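Local coordinates for protein UDP-galactopyranose mutase (Deinococcus radiodurans, PDB 3HDQ) that probably interconverts UDP-galactopyranose and UDP-galactofuranose as an FAD-dependent mutase, and is captured here with its UDP-galactose substrate bound, at residues Y172-W184 with V295-S307. Numbering follows the deposited sequence.
With GDU (galactose-uridine-5'-diphosphate), chain K.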
loop_
_atom_site.group_PDB
_atom_site.type_symbol
_atom_site.label_atom_id
_atom_site.label_comp_id
_atom_site.label_asym_id
_atom_site.label_seq_id
_atom_site.Cartn_x
_atom_site.Cartn_y
_atom_site.Cartn_z
ATOM N N TYR A 172 -9.338 39.890 14.233
ATOM C CA TYR A 172 -7.958 39.455 14.099
ATOM C C TYR A 172 -7.482 38.707 15.340
ATOM O O TYR A 172 -6.852 37.657 15.232
ATOM C CB TYR A 172 -7.052 40.664 13.825
ATOM C CG TYR A 172 -5.572 40.389 13.980
ATOM C CD1 TYR A 172 -4.852 39.790 12.958
ATOM C CD2 TYR A 172 -4.894 40.744 15.143
ATOM C CE1 TYR A 172 -3.493 39.541 13.087
ATOM C CE2 TYR A 172 -3.536 40.502 15.280
ATOM C CZ TYR A 172 -2.844 39.896 14.246
ATOM O OH TYR A 172 -1.500 39.646 14.360
ATOM N N ASN A 173 -7.766 39.247 16.520
ATOM C CA ASN A 173 -7.323 38.594 17.751
ATOM C C ASN A 173 -8.067 37.283 17.985
ATOM O O ASN A 173 -7.530 36.352 18.592
ATOM C CB ASN A 173 -7.513 39.494 18.973
ATOM C CG ASN A 173 -6.606 40.722 18.962
ATOM O OD1 ASN A 173 -5.563 40.752 18.310
ATOM N ND2 ASN A 173 -7.012 41.743 19.699
ATOM N N LYS A 174 -9.303 37.215 17.496
ATOM C CA LYS A 174 -10.156 36.066 17.772
ATOM C C LYS A 174 -9.954 34.869 16.844
ATOM O O LYS A 174 -10.081 33.728 17.284
ATOM C CB LYS A 174 -11.630 36.488 17.832
ATOM C CG LYS A 174 -12.069 36.747 19.254
ATOM C CD LYS A 174 -13.282 37.638 19.369
ATOM C CE LYS A 174 -13.555 37.924 20.853
ATOM N NZ LYS A 174 -14.153 39.274 21.071
ATOM N N PHE A 175 -9.622 35.132 15.581
ATOM C CA PHE A 175 -9.496 34.072 14.582
ATOM C C PHE A 175 -8.061 33.842 14.068
ATOM O O PHE A 175 -7.705 32.717 13.721
ATOM C CB PHE A 175 -10.443 34.336 13.397
ATOM C CG PHE A 175 -11.904 34.195 13.744
ATOM C CD1 PHE A 175 -12.602 35.246 14.316
ATOM C CD2 PHE A 175 -12.578 33.005 13.498
ATOM C CE1 PHE A 175 -13.938 35.110 14.646
ATOM C CE2 PHE A 175 -13.918 32.868 13.829
ATOM C CZ PHE A 175 -14.595 33.917 14.406
ATOM N N PHE A 176 -7.244 34.898 14.013
ATOM C CA PHE A 176 -5.929 34.800 13.368
ATOM C C PHE A 176 -4.693 34.840 14.269
ATOM O O PHE A 176 -3.797 34.002 14.116
ATOM C CB PHE A 176 -5.792 35.834 12.253
ATOM C CG PHE A 176 -6.609 35.511 11.052
ATOM C CD1 PHE A 176 -6.086 34.732 10.038
ATOM C CD2 PHE A 176 -7.916 35.952 10.953
ATOM C CE1 PHE A 176 -6.844 34.424 8.938
ATOM C CE2 PHE A 176 -8.682 35.643 9.856
ATOM C CZ PHE A 176 -8.149 34.878 8.849
ATOM N N ARG A 177 -4.631 35.804 15.184
ATOM C CA ARG A 177 -3.426 35.979 15.987
ATOM C C ARG A 177 -3.017 34.706 16.715
ATOM O O ARG A 177 -1.897 34.221 16.539
ATOM C CB ARG A 177 -3.564 37.126 16.984
ATOM C CG ARG A 177 -2.241 37.451 17.686
ATOM C CD ARG A 177 -2.359 38.616 18.647
ATOM N NE ARG A 177 -3.427 38.403 19.619
ATOM C CZ ARG A 177 -3.480 38.994 20.810
ATOM N NH1 ARG A 177 -2.514 39.831 21.183
ATOM N NH2 ARG A 177 -4.490 38.740 21.635
ATOM N N GLY A 178 -3.918 34.173 17.534
ATOM C CA GLY A 178 -3.626 32.974 18.307
ATOM C C GLY A 178 -3.276 31.752 17.455
ATOM O O GLY A 178 -2.353 31.004 17.779
ATOM N N TYR A 179 -4.018 31.547 16.368
ATOM C CA TYR A 179 -3.803 30.387 15.503
ATOM C C TYR A 179 -2.413 30.454 14.880
ATOM O O TYR A 179 -1.636 29.484 14.931
ATOM C CB TYR A 179 -4.860 30.336 14.395
ATOM C CG TYR A 179 -4.815 29.068 13.577
ATOM C CD1 TYR A 179 -5.728 28.047 13.806
ATOM C CD2 TYR A 179 -3.848 28.880 12.586
ATOM C CE1 TYR A 179 -5.693 26.875 13.072
ATOM C CE2 TYR A 179 -3.801 27.709 11.847
ATOM C CZ TYR A 179 -4.733 26.712 12.093
ATOM O OH TYR A 179 -4.716 25.549 11.372
ATOM N N THR A 180 -2.126 31.614 14.294
ATOM C CA THR A 180 -0.852 31.895 13.660
ATOM C C THR A 180 0.326 31.728 14.626
ATOM O O THR A 180 1.285 31.019 14.313
ATOM C CB THR A 180 -0.860 33.293 13.033
ATOM O OG1 THR A 180 -1.989 33.401 12.154
ATOM C CG2 THR A 180 0.418 33.537 12.244
ATOM N N ARG A 181 0.247 32.346 15.799
ATOM C CA ARG A 181 1.309 32.206 16.791
ATOM C C ARG A 181 1.558 30.743 17.081
ATOM O O ARG A 181 2.712 30.303 17.158
ATOM C CB ARG A 181 0.960 32.938 18.093
ATOM C CG ARG A 181 0.975 34.470 17.979
ATOM C CD ARG A 181 0.621 35.176 19.305
ATOM N NE ARG A 181 0.791 36.622 19.179
ATOM C CZ ARG A 181 0.621 37.498 20.168
ATOM N NH1 ARG A 181 0.264 37.078 21.372
ATOM N NH2 ARG A 181 0.814 38.797 19.948
ATOM N N LYS A 182 0.472 29.985 17.231
ATOM C CA LYS A 182 0.578 28.563 17.563
ATOM C C LYS A 182 1.156 27.738 16.394
ATOM O O LYS A 182 2.065 26.933 16.588
ATOM C CB LYS A 182 -0.776 28.020 18.021
ATOM C CG LYS A 182 -0.717 26.639 18.646
ATOM C CD LYS A 182 -1.976 26.331 19.474
ATOM C CE LYS A 182 -3.234 26.297 18.618
ATOM N NZ LYS A 182 -4.439 25.970 19.435
ATOM N N GLN A 183 0.644 27.973 15.189
ATOM C CA GLN A 183 1.084 27.266 13.987
ATOM C C GLN A 183 2.545 27.517 13.597
ATOM O O GLN A 183 3.266 26.581 13.257
ATOM C CB GLN A 183 0.162 27.598 12.801
ATOM C CG GLN A 183 0.644 27.085 11.437
ATOM C CD GLN A 183 0.791 25.562 11.366
ATOM O OE1 GLN A 183 0.468 24.846 12.308
ATOM N NE2 GLN A 183 1.271 25.072 10.237
ATOM N N TRP A 184 2.982 28.769 13.647
ATOM C CA TRP A 184 4.317 29.121 13.141
ATOM C C TRP A 184 5.365 29.364 14.218
ATOM O O TRP A 184 6.569 29.301 13.955
ATOM C CB TRP A 184 4.226 30.352 12.260
ATOM C CG TRP A 184 3.328 30.142 11.116
ATOM C CD1 TRP A 184 2.002 30.447 11.049
ATOM C CD2 TRP A 184 3.673 29.554 9.864
ATOM N NE1 TRP A 184 1.498 30.096 9.823
ATOM C CE2 TRP A 184 2.503 29.542 9.075
ATOM C CE3 TRP A 184 4.857 29.034 9.330
ATOM C CZ2 TRP A 184 2.484 29.042 7.774
ATOM C CZ3 TRP A 184 4.835 28.528 8.036
ATOM C CH2 TRP A 184 3.658 28.541 7.276
ATOM N N VAL A 295 -12.263 21.067 12.602
ATOM C CA VAL A 295 -12.506 22.136 13.555
ATOM C C VAL A 295 -11.173 22.787 13.918
ATOM O O VAL A 295 -10.258 22.088 14.373
ATOM C CB VAL A 295 -13.147 21.612 14.869
ATOM C CG1 VAL A 295 -13.263 22.742 15.877
ATOM C CG2 VAL A 295 -14.497 20.991 14.614
ATOM N N ASN A 296 -11.063 24.106 13.725
ATOM C CA ASN A 296 -9.850 24.856 14.105
ATOM C C ASN A 296 -9.918 25.371 15.538
ATOM O O ASN A 296 -10.999 25.667 16.042
ATOM C CB ASN A 296 -9.582 26.039 13.157
ATOM C CG ASN A 296 -9.076 25.603 11.789
ATOM O OD1 ASN A 296 -8.862 24.412 11.535
ATOM N ND2 ASN A 296 -8.888 26.568 10.894
ATOM N N TYR A 297 -8.761 25.499 16.184
ATOM C CA TYR A 297 -8.693 25.992 17.558
ATOM C C TYR A 297 -7.712 27.149 17.703
ATOM O O TYR A 297 -6.584 26.956 18.131
ATOM C CB TYR A 297 -8.313 24.862 18.514
ATOM C CG TYR A 297 -9.416 23.848 18.695
ATOM C CD1 TYR A 297 -9.440 22.678 17.949
ATOM C CD2 TYR A 297 -10.448 24.067 19.608
ATOM C CE1 TYR A 297 -10.458 21.746 18.111
ATOM C CE2 TYR A 297 -11.471 23.135 19.778
ATOM C CZ TYR A 297 -11.465 21.979 19.028
ATOM O OH TYR A 297 -12.474 21.055 19.183
ATOM N N PRO A 298 -8.152 28.367 17.367
ATOM C CA PRO A 298 -7.230 29.504 17.353
ATOM C C PRO A 298 -6.758 29.896 18.745
ATOM O O PRO A 298 -5.689 30.499 18.855
ATOM C CB PRO A 298 -8.078 30.647 16.776
ATOM C CG PRO A 298 -9.310 30.018 16.245
ATOM C CD PRO A 298 -9.524 28.762 17.021
ATOM N N ASN A 299 -7.536 29.563 19.777
ATOM C CA ASN A 299 -7.348 30.138 21.111
ATOM C C ASN A 299 -7.296 29.119 22.247
ATOM O O ASN A 299 -7.336 29.502 23.411
ATOM C CB ASN A 299 -8.480 31.141 21.406
ATOM C CG ASN A 299 -8.607 32.196 20.335
ATOM O OD1 ASN A 299 -7.600 32.694 19.820
ATOM N ND2 ASN A 299 -9.842 32.538 19.975
ATOM N N ASP A 300 -7.234 27.831 21.918
ATOM C CA ASP A 300 -7.325 26.777 22.934
ATOM C C ASP A 300 -6.474 25.584 22.565
ATOM O O ASP A 300 -6.323 25.280 21.388
ATOM C CB ASP A 300 -8.772 26.301 23.075
ATOM C CG ASP A 300 -9.672 27.354 23.665
ATOM O OD1 ASP A 300 -10.412 28.001 22.905
ATOM O OD2 ASP A 300 -9.624 27.554 24.894
ATOM N N TYR A 301 -5.933 24.901 23.570
ATOM C CA TYR A 301 -5.254 23.628 23.345
ATOM C C TYR A 301 -3.905 23.795 22.651
ATOM O O TYR A 301 -3.624 24.843 22.065
ATOM C CB TYR A 301 -6.148 22.689 22.521
ATOM C CG TYR A 301 -7.452 22.331 23.197
ATOM C CD1 TYR A 301 -7.454 21.622 24.393
ATOM C CD2 TYR A 301 -8.678 22.698 22.648
ATOM C CE1 TYR A 301 -8.633 21.288 25.025
ATOM C CE2 TYR A 301 -9.881 22.352 23.278
ATOM C CZ TYR A 301 -9.840 21.649 24.465
ATOM O OH TYR A 301 -10.991 21.293 25.112
ATOM N N ALA A 302 -3.077 22.755 22.711
ATOM C CA ALA A 302 -1.758 22.791 22.069
ATOM C C ALA A 302 -1.861 22.482 20.587
ATOM O O ALA A 302 -0.988 22.870 19.811
ATOM C CB ALA A 302 -0.799 21.823 22.748
ATOM N N TYR A 303 -2.930 21.792 20.189
ATOM C CA TYR A 303 -3.147 21.501 18.765
ATOM C C TYR A 303 -3.862 22.626 18.026
ATOM O O TYR A 303 -4.631 23.386 18.607
ATOM C CB TYR A 303 -3.890 20.171 18.553
ATOM C CG TYR A 303 -5.041 19.908 19.505
ATOM C CD1 TYR A 303 -6.322 20.392 19.237
ATOM C CD2 TYR A 303 -4.846 19.167 20.669
ATOM C CE1 TYR A 303 -7.374 20.143 20.108
ATOM C CE2 TYR A 303 -5.894 18.916 21.549
ATOM C CZ TYR A 303 -7.153 19.404 21.260
ATOM O OH TYR A 303 -8.191 19.155 22.128
ATOM N N THR A 304 -3.596 22.718 16.731
ATOM C CA THR A 304 -4.220 23.724 15.889
ATOM C C THR A 304 -5.601 23.285 15.421
ATOM O O THR A 304 -6.495 24.111 15.295
ATOM C CB THR A 304 -3.360 24.018 14.646
ATOM O OG1 THR A 304 -2.907 22.780 14.083
ATOM C CG2 THR A 304 -2.159 24.892 15.010
ATOM N N ARG A 305 -5.764 21.991 15.146
ATOM C CA ARG A 305 -7.023 21.489 14.604
ATOM C C ARG A 305 -7.204 19.975 14.758
ATOM O O ARG A 305 -6.243 19.244 15.017
ATOM C CB ARG A 305 -7.173 21.893 13.134
ATOM C CG ARG A 305 -6.018 21.468 12.268
ATOM C CD ARG A 305 -6.181 21.892 10.817
ATOM N NE ARG A 305 -4.988 21.497 10.075
ATOM C CZ ARG A 305 -4.564 22.054 8.948
ATOM N NH1 ARG A 305 -5.237 23.055 8.383
ATOM N NH2 ARG A 305 -3.448 21.607 8.387
ATOM N N VAL A 306 -8.454 19.536 14.615
ATOM C CA VAL A 306 -8.821 18.127 14.543
ATOM C C VAL A 306 -9.583 17.921 13.262
ATOM O O VAL A 306 -10.476 18.701 12.942
ATOM C CB VAL A 306 -9.841 17.711 15.621
ATOM C CG1 VAL A 306 -9.612 16.255 16.045
ATOM C CG2 VAL A 306 -9.843 18.658 16.779
ATOM N N SER A 307 -9.274 16.842 12.560
ATOM C CA SER A 307 -9.978 16.512 11.337
ATOM C C SER A 307 -10.530 15.098 11.420
ATOM O O SER A 307 -9.945 14.230 12.082
ATOM C CB SER A 307 -9.062 16.677 10.125
ATOM O OG SER A 307 -8.619 18.019 10.030
HETATM N N1 GDU K . -5.235 30.936 9.795
HETATM C C2 GDU K . -5.711 31.247 10.909
HETATM N N3 GDU K . -6.712 30.921 11.609
HETATM C C4 GDU K . -7.479 29.982 11.026
HETATM C C5 GDU K . -7.068 29.483 9.692
HETATM C C6 GDU K . -5.948 29.982 9.132
HETATM O O2 GDU K . -4.911 32.217 11.570
HETATM O O4 GDU K . -8.472 29.531 11.592
HETATM C C1D GDU K . -4.019 31.475 9.254
HETATM C C2D GDU K . -2.674 30.878 9.732
HETATM O O2D GDU K . -1.602 31.808 9.642
HETATM C C3D GDU K . -2.521 29.726 8.761
HETATM C C4D GDU K . -2.881 30.457 7.469
HETATM O O4D GDU K . -3.927 31.368 7.821
HETATM O O3D GDU K . -1.193 29.209 8.778
HETATM C C5D GDU K . -3.090 29.589 6.237
HETATM O O5D GDU K . -4.231 28.778 6.574
HETATM P PA GDU K . -4.423 27.297 6.009
HETATM O O1A GDU K . -5.828 26.883 6.282
HETATM O O2A GDU K . -4.205 27.335 4.554
HETATM O O3A GDU K . -3.478 26.281 6.783
HETATM P PB GDU K . -2.958 24.934 6.134
HETATM O O1B GDU K . -2.114 24.395 7.228
HETATM O O2B GDU K . -2.093 25.054 4.935
HETATM O O3B GDU K . -4.116 23.851 5.881
HETATM C "C1'" GDU K . -4.201 22.664 5.067
HETATM C "C2'" GDU K . -4.596 23.068 3.631
HETATM C "C3'" GDU K . -5.806 24.019 3.777
HETATM C "C4'" GDU K . -7.011 23.177 4.293
HETATM C "C5'" GDU K . -6.572 22.421 5.578
HETATM C "C6'" GDU K . -7.580 21.326 6.030
HETATM O "O2'" GDU K . -3.486 23.643 2.916
HETATM O "O3'" GDU K . -6.067 24.647 2.501
HETATM O "O4'" GDU K . -7.395 22.261 3.245
HETATM O "O5'" GDU K . -5.242 21.833 5.636
HETATM O "O6'" GDU K . -8.452 21.776 7.095
HETATM O O HOH W 1 -6.651 33.709 17.651
HETATM O O HOH W 2 -6.368 26.051 8.790
HETATM O O HOH W 3 -1.618 23.435 11.657
#
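The ring of Y179 lies between T304 and the uracil of GDU: T304 CG2 sits above one face, offset toward the rim, and the uracil lies over the opposite face, also displaced toward the rim, with Y179 CG 3.3 Å from GDU N3. CG stands anti to the backbone N of Y179 (chi1 -172°), which carries the ring off the helix into this slot. Both segments read the base by hydrogen bonds, GDU N3 giving one to F175 O at 2.9 Å and N296 ND2 giving one to GDU O4 at 3.1 Å. At the galactose end, R305 NH1 donates to GDU O3B, the oxygen joining beta phosphate to galactose, at 2.9 Å, nearly straight at 167°, while E325 salt-bridges its NE. Helix 159-184 packs against the loop of a beta hairpin, antiparallel strands 294-296 and 305-308, and the nucleotide binds at that junction. On the T304 side of the ring, K182 NZ, reached through a bend at chi3 (63°), donates to Y297 O and Y303 O, both at 2.7 Å, and to Y301 O at 3.0 Å. A methionine at K182 would probably strand these three carbonyls and let the hairpin loop shift. Farther along, N299 ND2 bonds K174 O at 3.0 Å, and water 1 links N299 OD1 to N173 O.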